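Double Glycine Motif Protease domain from AMS/PCAT Transporter (Lachnospiraceae bacterium C6A11, PDB 6MPZ) probably cleaves leader peptides after a double-glycine motif, as the peptidase C39 domain of a transporter that exports lantibiotic-type peptides. Local coordinates at residues 5-9 with 37-41; 74-80 with 136-142; 90-94 with 104-108. All blocks are in the same frame, centred on the assembly; numbering follows the deposited sequence.

Contact 1 of 3, residues 5-9 with 37-41; sequences QIQPV and AYYKK
Ile6 packs its side chain against Tyr38, the last residue of helix 27-38, and against Tyr39 and Lys40 just beyond it. Its CG2, placed anti to the backbone N by a chi1 of -70°, lies 3.3 Å from CE2 of Tyr38, approaching that ring obliquely, and at a looser 4.0 Å from CD1 of Tyr39. The other branch ends in CD1, which meets the aliphatic chain of Lys40 at about a right angle; the 3.4 Å between Ile6 CD1 and Lys40 CD is tighter than a usual carbon contact. The carbonyl O of Ile6 sits at the edge of the Tyr39 ring, near its plane, 3.5 Å from CE1. At Gln7 the backbone makes the contact: its O accepts a hydrogen bond from the Tyr38 hydroxyl, with Tyr38 OH 2.5 Å from Gln7 O. The donor lies in the carbonyl plane at a C=O...OH angle of 154°. Pro8 follows with its ring across the tip of Tyr39, CG being 3.5 Å from Tyr39 OH, while Val9 brings CG2 against the hydroxyl of Tyr38 from the side. The two tyrosines also pack on each other, Tyr38 CD2 standing over the centre of the Tyr39 ring. Lys40, with its positive phi, is the C-prime residue of the Schellman motif that ends the helix. One short, directional hydrogen bond within a mostly apolar surface contact thus ties the N-terminal loop to the helix end, and the bond would hold the Tyr38 hydroxyl in the plane of the Gln7 carbonyl.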
ATOM      1  N   GLN A   5      -0.609 -20.044  -0.161  1.00 79.85           N
ATOM      2  CA  GLN A   5       0.853 -20.333  -0.247  1.00 69.92           C
ATOM      3  C   GLN A   5       1.680 -19.093  -0.602  1.00 63.79           C
ATOM      4  O   GLN A   5       2.850 -19.098  -0.238  1.00 70.02           O
ATOM      5  CB  GLN A   5       1.140 -21.519  -1.207  1.00 69.19           C
ATOM      6  CG  GLN A   5       2.276 -22.462  -0.758  1.00 74.74           C
ATOM      7  CD  GLN A   5       2.956 -23.211  -1.907  1.00 76.38           C
ATOM      8  OE1 GLN A   5       2.410 -24.176  -2.459  1.00 77.63           O
ATOM      9  NE2 GLN A   5       4.180 -22.801  -2.242  1.00 66.40           N
ATOM     10  N   ILE A   6       1.126 -18.070  -1.276  1.00 56.53           N
ATOM     11  CA  ILE A   6       1.907 -16.877  -1.634  1.00 53.38           C
ATOM     12  C   ILE A   6       2.287 -16.063  -0.384  1.00 45.82           C
ATOM     13  O   ILE A   6       1.432 -15.733   0.430  1.00 40.30           O
ATOM     14  CB  ILE A   6       1.176 -15.993  -2.678  1.00 53.26           C
ATOM     15  CG1 ILE A   6       1.155 -16.713  -4.035  1.00 55.14           C
ATOM     16  CG2 ILE A   6       1.863 -14.629  -2.847  1.00 50.14           C
ATOM     17  CD1 ILE A   6      -0.083 -16.471  -4.862  1.00 55.24           C
ATOM     18  N   GLN A   7       3.582 -15.799  -0.236  1.00 41.07           N
ATOM     19  CA  GLN A   7       4.130 -15.087   0.900  1.00 42.09           C
ATOM     20  C   GLN A   7       4.605 -13.723   0.435  1.00 39.40           C
ATOM     21  O   GLN A   7       4.834 -13.529  -0.762  1.00 33.90           O
ATOM     22  CB  GLN A   7       5.328 -15.860   1.520  1.00 44.66           C
ATOM     23  CG  GLN A   7       4.970 -17.078   2.372  1.00 46.70           C
ATOM     24  CD  GLN A   7       3.985 -16.745   3.488  1.00 48.26           C
ATOM     25  OE1 GLN A   7       2.882 -17.273   3.509  1.00 51.39           O
ATOM     26  NE2 GLN A   7       4.372 -15.846   4.408  1.00 51.37           N
ATOM     27  N   PRO A   8       4.763 -12.775   1.389  1.00 40.18           N
ATOM     28  CA  PRO A   8       5.436 -11.525   1.072  1.00 39.17           C
ATOM     29  C   PRO A   8       6.907 -11.768   0.744  1.00 38.86           C
ATOM     30  O   PRO A   8       7.502 -12.727   1.205  1.00 40.43           O
ATOM     31  CB  PRO A   8       5.292 -10.682   2.352  1.00 38.73           C
ATOM     32  CG  PRO A   8       4.499 -11.472   3.332  1.00 38.39           C
ATOM     33  CD  PRO A   8       4.422 -12.872   2.831  1.00 42.11           C
ATOM     34  N   VAL A   9       7.456 -10.888  -0.076  1.00 36.44           N
ATOM     35  CA  VAL A   9       8.844 -10.878  -0.428  1.00 35.52           C
ATOM     36  C   VAL A   9       9.559  -9.979   0.559  1.00 36.09           C
ATOM     37  O   VAL A   9       9.151  -8.833   0.802  1.00 36.36           O
ATOM     38  CB  VAL A   9       8.994 -10.318  -1.868  1.00 38.25           C
ATOM     39  CG1 VAL A   9      10.440  -9.941  -2.213  1.00 38.36           C
ATOM     40  CG2 VAL A   9       8.443 -11.360  -2.849  1.00 43.19           C
ATOM     41  N   ALA A  37      -4.740  -8.847  -5.370  1.00 31.48           N
ATOM     42  CA  ALA A  37      -4.401  -9.572  -6.587  1.00 30.01           C
ATOM     43  C   ALA A  37      -3.072 -10.330  -6.469  1.00 29.64           C
ATOM     44  O   ALA A  37      -2.967 -11.421  -6.990  1.00 27.69           O
ATOM     45  CB  ALA A  37      -4.389  -8.613  -7.775  1.00 32.29           C
ATOM     46  N   TYR A  38      -2.082  -9.770  -5.750  1.00 30.99           N
ATOM     47  CA  TYR A  38      -0.808 -10.458  -5.476  1.00 29.18           C
ATOM     48  C   TYR A  38      -1.062 -11.773  -4.721  1.00 29.31           C
ATOM     49  O   TYR A  38      -0.416 -12.794  -5.011  1.00 28.25           O
ATOM     50  CB  TYR A  38       0.160  -9.558  -4.681  1.00 29.93           C
ATOM     51  CG  TYR A  38       1.449 -10.224  -4.230  1.00 28.62           C
ATOM     52  CD1 TYR A  38       2.568 -10.309  -5.081  1.00 31.36           C
ATOM     53  CD2 TYR A  38       1.551 -10.808  -2.972  1.00 30.12           C
ATOM     54  CE1 TYR A  38       3.763 -10.923  -4.654  1.00 30.05           C
ATOM     55  CE2 TYR A  38       2.730 -11.437  -2.534  1.00 27.92           C
ATOM     56  CZ  TYR A  38       3.820 -11.521  -3.367  1.00 27.29           C
ATOM     57  OH  TYR A  38       4.967 -12.117  -2.878  1.00 24.30           O
ATOM     58  N   TYR A  39      -1.990 -11.747  -3.763  1.00 28.82           N
ATOM     59  CA  TYR A  39      -2.334 -12.958  -2.964  1.00 31.92           C
ATOM     60  C   TYR A  39      -3.454 -13.780  -3.611  1.00 33.99           C
ATOM     61  O   TYR A  39      -3.900 -14.771  -3.028  1.00 32.59           O
ATOM     62  CB  TYR A  39      -2.719 -12.567  -1.534  1.00 33.69           C
ATOM     63  CG  TYR A  39      -1.554 -12.031  -0.737  1.00 35.16           C
ATOM     64  CD1 TYR A  39      -0.599 -12.898  -0.217  1.00 37.24           C
ATOM     65  CD2 TYR A  39      -1.390 -10.646  -0.515  1.00 33.79           C
ATOM     66  CE1 TYR A  39       0.489 -12.415   0.523  1.00 38.56           C
ATOM     67  CE2 TYR A  39      -0.313 -10.156   0.202  1.00 32.45           C
ATOM     68  CZ  TYR A  39       0.631 -11.041   0.725  1.00 34.25           C
ATOM     69  OH  TYR A  39       1.719 -10.592   1.435  1.00 37.03           O
ATOM     70  N   LYS A  40      -3.870 -13.380  -4.821  1.00 35.66           N
ATOM     71  CA  LYS A  40      -4.953 -14.015  -5.567  1.00 40.42           C
ATOM     72  C   LYS A  40      -6.280 -14.036  -4.789  1.00 36.82           C
ATOM     73  O   LYS A  40      -7.024 -14.998  -4.871  1.00 34.74           O
ATOM     74  CB  LYS A  40      -4.537 -15.415  -6.067  1.00 42.68           C
ATOM     75  CG  LYS A  40      -3.480 -15.346  -7.187  1.00 46.77           C
ATOM     76  CD  LYS A  40      -2.490 -16.473  -7.265  1.00 49.24           C
ATOM     77  CE  LYS A  40      -3.057 -17.755  -7.814  1.00 49.48           C
ATOM     78  NZ  LYS A  40      -1.942 -18.518  -8.444  1.00 50.98           N
ATOM     79  N   LYS A  41      -6.553 -12.970  -4.034  1.00 35.63           N
ATOM     80  CA  LYS A  41      -7.867 -12.769  -3.388  1.00 36.82           C
ATOM     81  C   LYS A  41      -8.687 -11.924  -4.301  1.00 35.74           C
ATOM     82  O   LYS A  41      -8.443 -10.737  -4.455  1.00 39.38           O
ATOM     83  CB  LYS A  41      -7.741 -12.162  -1.998  1.00 36.35           C
ATOM     84  CG  LYS A  41      -7.184 -13.181  -1.007  1.00 38.62           C
ATOM     85  CD  LYS A  41      -6.671 -12.485   0.245  1.00 44.43           C
ATOM     86  CE  LYS A  41      -6.001 -13.462   1.199  1.00 51.12           C
ATOM     87  NZ  LYS A  41      -7.017 -14.424   1.723  1.00 55.31           N
TER

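Contact 2 of 3, residues 74-80 with 136-142; sequences EAKGYRY and GICLIFK. With 16P (3,6,9,12,15,18-hexaoxaicosane), chain I.
An antiparallel strand pair at one border of the six-stranded sheet joins edge strand 74-79 to strand 137-142, from the pair Glu74-Lys142 to Arg79-Ile137. Backbone bonds alternate along the ladder, Tyr78 N to Cys138 O (2.9 Å) being nearly straight at 177°, and Tyr80 N to Gly136 O extends them past the last bridge. On the face of Ala75, Leu139 and Phe141, which helix 61-70 covers, Ala75 CB touches Phe141 CD1 at 3.6 Å. On the other face, CG1 of Ile140 meets CD1 of Tyr78 at 4.0 Å, and SG of Cys138 lies at the edge of the Tyr80 ring. The hydroxyl of Tyr80 stands over the centre of the Tyr78 ring, 3.4 Å above its plane. Arg79 starts with CG anti to its N (chi1 174°) and bends at its third torsion, bringing one guanidinium face to Ile137 CD1, 3.5 Å from Arg79 NH1, and NH1 to within 2.7 Å of the hexaoxaicosane ether O1. Tyr78 packs on the bound peptide's backbone. Lys76 and Tyr78 thus pair with strand 137-142, while on the other edge Gly77 bonds the peptide backbone and Arg79 N a peptide side chain; Ala75 O instead bonds Arg69.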
ATOM      1  N   GLU A  74      -3.656 -10.468   7.385  1.00 36.51           N
ATOM      2  CA  GLU A  74      -3.206  -9.770   8.567  1.00 37.13           C
ATOM      3  C   GLU A  74      -2.618  -8.444   8.063  1.00 35.23           C
ATOM      4  O   GLU A  74      -1.909  -8.415   7.046  1.00 33.59           O
ATOM      5  CB  GLU A  74      -2.161 -10.583   9.308  1.00 43.44           C
ATOM      6  CG  GLU A  74      -1.934 -10.083  10.707  1.00 50.90           C
ATOM      7  CD  GLU A  74      -0.501 -10.222  11.166  1.00 58.79           C
ATOM      8  OE1 GLU A  74       0.056 -11.340  11.087  1.00 62.86           O
ATOM      9  OE2 GLU A  74       0.051  -9.191  11.597  1.00 64.44           O
ATOM     10  N   ALA A  75      -2.938  -7.353   8.747  1.00 32.25           N
ATOM     11  CA  ALA A  75      -2.562  -6.020   8.333  1.00 33.90           C
ATOM     12  C   ALA A  75      -2.163  -5.104   9.516  1.00 39.08           C
ATOM     13  O   ALA A  75      -2.959  -4.906  10.453  1.00 38.78           O
ATOM     14  CB  ALA A  75      -3.732  -5.404   7.572  1.00 36.72           C
ATOM     15  N   LYS A  76      -0.990  -4.470   9.397  1.00 36.34           N
ATOM     16  CA  LYS A  76      -0.466  -3.570  10.413  1.00 36.09           C
ATOM     17  C   LYS A  76       0.069  -2.283   9.793  1.00 30.87           C
ATOM     18  O   LYS A  76       0.606  -2.301   8.706  1.00 28.90           O
ATOM     19  CB  LYS A  76       0.638  -4.271  11.186  1.00 41.57           C
ATOM     20  CG  LYS A  76       0.097  -5.340  12.141  1.00 48.93           C
ATOM     21  CD  LYS A  76       1.149  -5.888  13.093  1.00 59.28           C
ATOM     22  CE  LYS A  76       2.085  -6.917  12.456  1.00 65.66           C
ATOM     23  NZ  LYS A  76       2.452  -8.070  13.352  1.00 66.83           N
ATOM     24  N   GLY A  77      -0.108  -1.174  10.497  1.00 29.11           N
ATOM     25  CA  GLY A  77       0.408   0.148  10.096  1.00 28.61           C
ATOM     26  C   GLY A  77       1.654   0.567  10.885  1.00 29.19           C
ATOM     27  O   GLY A  77       1.643   0.616  12.111  1.00 27.97           O
ATOM     28  N   TYR A  78       2.708   0.937  10.168  1.00 29.05           N
ATOM     29  CA  TYR A  78       3.934   1.391  10.772  1.00 27.73           C
ATOM     30  C   TYR A  78       4.285   2.774  10.283  1.00 26.69           C
ATOM     31  O   TYR A  78       3.970   3.146   9.164  1.00 23.90           O
ATOM     32  CB  TYR A  78       5.080   0.483  10.363  1.00 32.46           C
ATOM     33  CG  TYR A  78       5.091  -0.886  10.992  1.00 33.89           C
ATOM     34  CD1 TYR A  78       4.441  -1.926  10.409  1.00 36.29           C
ATOM     35  CD2 TYR A  78       5.807  -1.132  12.142  1.00 37.73           C
ATOM     36  CE1 TYR A  78       4.480  -3.193  10.957  1.00 36.84           C
ATOM     37  CE2 TYR A  78       5.864  -2.398  12.699  1.00 38.57           C
ATOM     38  CZ  TYR A  78       5.193  -3.416  12.086  1.00 38.36           C
ATOM     39  OH  TYR A  78       5.224  -4.665  12.633  1.00 44.44           O
ATOM     40  N   ARG A  79       4.953   3.523  11.153  1.00 26.47           N
ATOM     41  CA  ARG A  79       5.728   4.675  10.773  1.00 28.52           C
ATOM     42  C   ARG A  79       7.204   4.220  10.732  1.00 29.38           C
ATOM     43  O   ARG A  79       7.726   3.681  11.716  1.00 29.16           O
ATOM     44  CB  ARG A  79       5.559   5.778  11.774  1.00 29.89           C
ATOM     45  CG  ARG A  79       6.440   6.976  11.540  1.00 29.84           C
ATOM     46  CD  ARG A  79       5.978   8.113  12.436  1.00 35.68           C
ATOM     47  NE  ARG A  79       5.908   9.277  11.596  1.00 38.27           N
ATOM     48  CZ  ARG A  79       4.821   9.915  11.203  1.00 38.09           C
ATOM     49  NH1 ARG A  79       3.609   9.622  11.657  1.00 37.69           N
ATOM     50  NH2 ARG A  79       4.999  10.960  10.384  1.00 44.34           N
ATOM     51  N   TYR A  80       7.827   4.431   9.566  1.00 29.09           N
ATOM     52  CA  TYR A  80       9.187   4.022   9.267  1.00 29.89           C
ATOM     53  C   TYR A  80       9.848   5.232   8.641  1.00 30.67           C
ATOM     54  O   TYR A  80       9.253   5.892   7.837  1.00 29.11           O
ATOM     55  CB  TYR A  80       9.217   2.959   8.195  1.00 27.95           C
ATOM     56  CG  TYR A  80       8.863   1.543   8.583  1.00 27.52           C
ATOM     57  CD1 TYR A  80       9.229   1.008   9.789  1.00 30.30           C
ATOM     58  CD2 TYR A  80       8.207   0.715   7.674  1.00 32.42           C
ATOM     59  CE1 TYR A  80       8.923  -0.326  10.116  1.00 31.82           C
ATOM     60  CE2 TYR A  80       7.886  -0.619   7.997  1.00 31.89           C
ATOM     61  CZ  TYR A  80       8.255  -1.117   9.204  1.00 32.02           C
ATOM     62  OH  TYR A  80       7.939  -2.401   9.494  1.00 35.97           O
ATOM     63  N   GLY A 136       6.308   8.356   5.414  1.00 28.50           N
ATOM     64  CA  GLY A 136       6.644   7.590   6.580  1.00 25.75           C
ATOM     65  C   GLY A 136       5.659   6.520   6.941  1.00 28.10           C
ATOM     66  O   GLY A 136       6.049   5.591   7.681  1.00 30.22           O
ATOM     67  N   ILE A 137       4.411   6.606   6.448  1.00 30.00           N
ATOM     68  CA  ILE A 137       3.361   5.630   6.824  1.00 30.56           C
ATOM     69  C   ILE A 137       3.308   4.453   5.802  1.00 29.03           C
ATOM     70  O   ILE A 137       3.191   4.674   4.610  1.00 26.37           O
ATOM     71  CB  ILE A 137       1.948   6.275   6.913  1.00 31.38           C
ATOM     72  CG1 ILE A 137       1.937   7.528   7.826  1.00 36.35           C
ATOM     73  CG2 ILE A 137       0.942   5.258   7.423  1.00 31.28           C
ATOM     74  CD1 ILE A 137       2.370   7.314   9.276  1.00 35.24           C
ATOM     75  N   CYS A 138       3.306   3.218   6.320  1.00 27.12           N
ATOM     76  CA  CYS A 138       3.484   2.032   5.554  1.00 29.26           C
ATOM     77  C   CYS A 138       2.532   0.993   6.077  1.00 30.41           C
ATOM     78  O   CYS A 138       2.543   0.712   7.265  1.00 29.76           O
ATOM     79  CB  CYS A 138       4.915   1.496   5.715  1.00 29.91           C
ATOM     80  SG  CYS A 138       5.227  -0.096   4.893  1.00 33.73           S
ATOM     81  N   LEU A 139       1.737   0.411   5.192  1.00 30.80           N
ATOM     82  CA  LEU A 139       0.819  -0.630   5.593  1.00 32.48           C
ATOM     83  C   LEU A 139       1.415  -1.920   5.076  1.00 31.71           C
ATOM     84  O   LEU A 139       1.694  -2.018   3.911  1.00 29.46           O
ATOM     85  CB  LEU A 139      -0.586  -0.369   5.022  1.00 30.71           C
ATOM     86  CG  LEU A 139      -1.117   1.089   5.167  1.00 33.02           C
ATOM     87  CD1 LEU A 139      -2.436   1.298   4.424  1.00 31.39           C
ATOM     88  CD2 LEU A 139      -1.196   1.536   6.622  1.00 32.76           C
ATOM     89  N   ILE A 140       1.546  -2.895   5.982  1.00 30.10           N
ATOM     90  CA  ILE A 140       2.315  -4.097   5.840  1.00 30.26           C
ATOM     91  C   ILE A 140       1.324  -5.245   5.991  1.00 33.10           C
ATOM     92  O   ILE A 140       0.470  -5.219   6.889  1.00 36.57           O
ATOM     93  CB  ILE A 140       3.420  -4.125   6.931  1.00 32.42           C
ATOM     94  CG1 ILE A 140       4.509  -3.074   6.624  1.00 32.27           C
ATOM     95  CG2 ILE A 140       4.011  -5.530   7.127  1.00 30.80           C
ATOM     96  CD1 ILE A 140       5.518  -3.534   5.589  1.00 32.46           C
ATOM     97  N   PHE A 141       1.389  -6.214   5.073  1.00 31.49           N
ATOM     98  CA  PHE A 141       0.383  -7.267   4.988  1.00 29.96           C
ATOM     99  C   PHE A 141       1.040  -8.619   4.992  1.00 33.08           C
ATOM    100  O   PHE A 141       2.161  -8.772   4.513  1.00 33.69           O
ATOM    101  CB  PHE A 141      -0.481  -7.128   3.725  1.00 28.69           C
ATOM    102  CG  PHE A 141      -1.146  -5.785   3.586  1.00 29.04           C
ATOM    103  CD1 PHE A 141      -2.351  -5.521   4.222  1.00 27.63           C
ATOM    104  CD2 PHE A 141      -0.572  -4.777   2.821  1.00 26.54           C
ATOM    105  CE1 PHE A 141      -2.942  -4.285   4.108  1.00 27.18           C
ATOM    106  CE2 PHE A 141      -1.183  -3.558   2.716  1.00 23.96           C
ATOM    107  CZ  PHE A 141      -2.358  -3.311   3.341  1.00 24.42           C
ATOM    108  N   LYS A 142       0.318  -9.596   5.523  1.00 40.44           N
ATOM    109  CA  LYS A 142       0.794 -10.960   5.652  1.00 45.13           C
ATOM    110  C   LYS A 142      -0.468 -11.835   5.518  1.00 52.52           C
ATOM    111  O   LYS A 142      -1.543 -11.443   5.997  1.00 45.94           O
ATOM    112  CB  LYS A 142       1.481 -11.124   7.026  1.00 47.40           C
ATOM    113  CG  LYS A 142       1.623 -12.513   7.631  1.00 55.24           C
ATOM    114  CD  LYS A 142       3.022 -12.872   8.165  1.00 58.73           C
ATOM    115  CE  LYS A 142       3.845 -13.456   7.019  1.00 62.97           C
ATOM    116  NZ  LYS A 142       5.207 -13.956   7.363  1.00 61.60           N
TER
HETATM  117  C1  16P I 300       0.582  10.930  10.826  1.00 44.39           C
HETATM  118  C2  16P I 300       0.360  10.274  12.204  1.00 45.50           C
HETATM  119  O1  16P I 300       1.500  10.471  13.079  1.00 44.65           O
HETATM  120  C3  16P I 300       1.503   9.802  14.346  1.00 39.21           C
HETATM  121  C4  16P I 300       2.897   9.999  14.973  1.00 38.09           C
HETATM  122  O2  16P I 300       3.223   8.893  15.850  1.00 36.78           O
HETATM  123  C5  16P I 300       3.854   7.863  15.097  1.00 33.74           C
HETATM  124  C6  16P I 300       4.323   6.592  15.805  1.00 33.68           C
HETATM  125  O3  16P I 300       5.766   6.669  15.699  1.00 31.04           O
HETATM  126  C7  16P I 300       6.479   5.458  15.692  1.00 31.79           C
HETATM  127  C8  16P I 300       7.970   5.723  15.806  1.00 33.17           C
HETATM  128  O4  16P I 300       8.378   6.830  14.923  1.00 37.55           O
HETATM  129  C9  16P I 300       9.279   6.502  13.875  1.00 37.83           C
HETATM  130  C10 16P I 300      10.263   7.608  13.558  1.00 41.71           C
HETATM  131  O5  16P I 300      11.461   7.329  14.315  1.00 47.06           O
HETATM  132  C11 16P I 300      12.581   8.192  14.048  1.00 47.91           C
HETATM  133  C12 16P I 300      13.105   8.872  15.329  1.00 46.97           C
HETATM  134  O6  16P I 300      13.764  10.139  15.069  1.00 44.89           O
HETATM  135  C13 16P I 300      12.991  11.345  15.234  1.00 43.93           C
HETATM  136  C14 16P I 300      13.730  12.594  14.775  1.00 43.59           C

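Contact 3 of 3, residues 90-94 with 104-108; sequences TFPCI and VLKGF
The carbonyl of Cys93 accepts a hydrogen bond from the Leu105 amide, Leu105 N lying 2.8 Å from Cys93 O; the return bond, Cys93 N to Leu105 O, is longer at 3.1 Å. That second carbonyl is met by more than the amide: Pro92 CA reaches Leu105 O at 3.3 Å in a CA-H...O contact, and the same oxygen sits at the edge of the Phe91 ring. Phe91 arrives ahead of the strand proper, just before the cis peptide bond to Pro92. Its CG is anti to the carbonyl carbon (chi1 -44°), which lays the ring alongside Leu105 and over Gly107. CA of Gly107 stands 3.8 Å from the Phe91 ring centroid and 6° off its normal, an almost perpendicular CH-pi contact. The pairing belongs to the antiparallel beta hairpin of strands 93-97 and 101-109 in the middle of the sheet of this papain-like (clan CA) fold. Within it, Lys106 and Gly107 together face Tyr114 of strand 112-117, forming a classic beta bulge. Around the Phe91 rim, CE1 meets Leu105 CD2 at 3.9 Å, while the Phe91 and Phe108 side chains cross at about a right angle, Phe91 CZ lying 4.0 Å from Phe108 CE2. Phe108 in turn packs edge-to-face with Phe130. Cys93 keeps SG between its N and carbonyl carbon (chi1 59°), where the sulfur touches Leu105 CB at 3.7 Å. On the face that carries Ile94 and Val104, Val104 CG1 rests against Pro92 CB, and helix 27-38 covers this side, Tyr38 packing on Pro92 and Ser31 and Met34 on Val104.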
ATOM      1  N   THR A  90       8.354  -5.414   3.941  1.00 29.40           N
ATOM      2  CA  THR A  90       8.053  -6.583   3.142  1.00 28.17           C
ATOM      3  C   THR A  90       7.118  -6.130   2.041  1.00 27.84           C
ATOM      4  O   THR A  90       6.406  -5.132   2.206  1.00 25.91           O
ATOM      5  CB  THR A  90       7.409  -7.667   4.005  1.00 29.39           C
ATOM      6  OG1 THR A  90       6.063  -7.283   4.362  1.00 28.24           O
ATOM      7  CG2 THR A  90       8.240  -7.857   5.243  1.00 29.50           C
ATOM      8  N   PHE A  91       7.133  -6.865   0.922  1.00 28.37           N
ATOM      9  CA  PHE A  91       6.517  -6.426  -0.331  1.00 28.47           C
ATOM     10  C   PHE A  91       5.548  -7.457  -0.894  1.00 28.64           C
ATOM     11  O   PHE A  91       5.779  -8.657  -0.764  1.00 30.90           O
ATOM     12  CB  PHE A  91       7.590  -6.021  -1.335  1.00 31.80           C
ATOM     13  CG  PHE A  91       8.665  -5.179  -0.717  1.00 30.97           C
ATOM     14  CD1 PHE A  91       8.416  -3.875  -0.376  1.00 32.51           C
ATOM     15  CD2 PHE A  91       9.927  -5.719  -0.408  1.00 32.28           C
ATOM     16  CE1 PHE A  91       9.404  -3.088   0.248  1.00 31.81           C
ATOM     17  CE2 PHE A  91      10.913  -4.948   0.218  1.00 30.56           C
ATOM     18  CZ  PHE A  91      10.650  -3.618   0.542  1.00 30.12           C
ATOM     19  N   PRO A  92       4.422  -7.011  -1.471  1.00 29.19           N
ATOM     20  CA  PRO A  92       4.072  -5.582  -1.614  1.00 28.95           C
ATOM     21  C   PRO A  92       3.554  -4.998  -0.285  1.00 25.73           C
ATOM     22  O   PRO A  92       3.121  -5.744   0.615  1.00 24.73           O
ATOM     23  CB  PRO A  92       2.939  -5.631  -2.642  1.00 28.66           C
ATOM     24  CG  PRO A  92       2.233  -6.907  -2.293  1.00 26.74           C
ATOM     25  CD  PRO A  92       3.329  -7.875  -1.946  1.00 27.78           C
ATOM     26  N   CYS A  93       3.621  -3.699  -0.177  1.00 24.66           N
ATOM     27  CA  CYS A  93       3.070  -2.945   0.961  1.00 26.60           C
ATOM     28  C   CYS A  93       2.488  -1.659   0.368  1.00 27.00           C
ATOM     29  O   CYS A  93       2.842  -1.270  -0.781  1.00 27.02           O
ATOM     30  CB  CYS A  93       4.152  -2.598   2.029  1.00 26.83           C
ATOM     31  SG  CYS A  93       5.572  -1.608   1.428  1.00 29.67           S
ATOM     32  N   ILE A  94       1.637  -0.989   1.131  1.00 25.40           N
ATOM     33  CA  ILE A  94       1.044   0.265   0.677  1.00 27.14           C
ATOM     34  C   ILE A  94       1.712   1.383   1.456  1.00 27.57           C
ATOM     35  O   ILE A  94       1.883   1.264   2.678  1.00 23.15           O
ATOM     36  CB  ILE A  94      -0.516   0.288   0.887  1.00 28.80           C
ATOM     37  CG1 ILE A  94      -1.205  -0.787   0.005  1.00 27.50           C
ATOM     38  CG2 ILE A  94      -1.066   1.652   0.517  1.00 27.70           C
ATOM     39  CD1 ILE A  94      -2.693  -0.996   0.223  1.00 27.23           C
ATOM     40  N   VAL A 104       1.510   1.522  -4.329  1.00 30.11           N
ATOM     41  CA  VAL A 104       1.973   0.184  -3.920  1.00 28.02           C
ATOM     42  C   VAL A 104       3.474   0.045  -4.116  1.00 27.24           C
ATOM     43  O   VAL A 104       3.942   0.203  -5.240  1.00 31.17           O
ATOM     44  CB  VAL A 104       1.300  -0.934  -4.710  1.00 26.86           C
ATOM     45  CG1 VAL A 104       1.839  -2.304  -4.235  1.00 25.16           C
ATOM     46  CG2 VAL A 104      -0.190  -0.860  -4.500  1.00 27.44           C
ATOM     47  N   LEU A 105       4.198  -0.253  -3.030  1.00 25.87           N
ATOM     48  CA  LEU A 105       5.657  -0.452  -3.088  1.00 26.70           C
ATOM     49  C   LEU A 105       5.969  -1.938  -3.298  1.00 29.16           C
ATOM     50  O   LEU A 105       5.570  -2.814  -2.451  1.00 27.77           O
ATOM     51  CB  LEU A 105       6.353   0.072  -1.830  1.00 27.53           C
ATOM     52  CG  LEU A 105       7.894  -0.033  -1.689  1.00 30.02           C
ATOM     53  CD1 LEU A 105       8.611   0.592  -2.871  1.00 32.04           C
ATOM     54  CD2 LEU A 105       8.403   0.635  -0.429  1.00 32.58           C
ATOM     55  N   LYS A 106       6.649  -2.214  -4.420  1.00 26.50           N
ATOM     56  CA  LYS A 106       7.011  -3.560  -4.811  1.00 28.21           C
ATOM     57  C   LYS A 106       8.390  -3.970  -4.317  1.00 29.17           C
ATOM     58  O   LYS A 106       8.622  -5.164  -4.121  1.00 28.02           O
ATOM     59  CB  LYS A 106       6.965  -3.714  -6.319  1.00 29.78           C
ATOM     60  CG  LYS A 106       5.573  -3.499  -6.909  1.00 28.18           C
ATOM     61  CD  LYS A 106       5.585  -3.689  -8.406  1.00 26.29           C
ATOM     62  CE  LYS A 106       6.238  -2.491  -9.053  1.00 31.04           C
ATOM     63  NZ  LYS A 106       6.275  -2.595 -10.505  1.00 34.50           N
ATOM     64  N   GLY A 107       9.261  -2.977  -4.092  1.00 27.75           N
ATOM     65  CA  GLY A 107      10.594  -3.151  -3.508  1.00 25.43           C
ATOM     66  C   GLY A 107      11.574  -2.142  -4.051  1.00 26.56           C
ATOM     67  O   GLY A 107      11.179  -1.161  -4.682  1.00 25.01           O
ATOM     68  N   PHE A 108      12.858  -2.447  -3.856  1.00 30.15           N
ATOM     69  CA  PHE A 108      13.996  -1.588  -4.228  1.00 29.96           C
ATOM     70  C   PHE A 108      15.015  -2.398  -5.025  1.00 31.26           C
ATOM     71  O   PHE A 108      15.158  -3.617  -4.812  1.00 28.18           O
ATOM     72  CB  PHE A 108      14.661  -1.062  -2.966  1.00 30.46           C
ATOM     73  CG  PHE A 108      13.747  -0.222  -2.093  1.00 30.65           C
ATOM     74  CD1 PHE A 108      13.538   1.139  -2.362  1.00 32.93           C
ATOM     75  CD2 PHE A 108      13.099  -0.784  -0.990  1.00 32.26           C
ATOM     76  CE1 PHE A 108      12.701   1.900  -1.580  1.00 29.57           C
ATOM     77  CE2 PHE A 108      12.247  -0.016  -0.196  1.00 32.24           C
ATOM     78  CZ  PHE A 108      12.058   1.321  -0.480  1.00 30.93           C
TER

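How the contacts relate
From the N terminus, contact 1 comes first: residues 5-9 fold back on 37-41, closing a loop that holds most of helix 27-38. Contact 2 then closes a longer loop from 74-80 to 136-142, and contact 3, between 90-94 and 104-108, lies wholly within that loop as a hairpin. Contacts 2 and 3 share one sheet, since strands 137-142 and 93-97 are neighbours in it; Leu139 N probably bonds to Ile94 O. Contact 1 reaches both others. Val9 O probably accepts a hydrogen bond from Phe91 N, Tyr38 packs on Pro92, and Gln7 and Pro8 touch Lys142. The N-terminal segment thus joins the helix end to the central sheet.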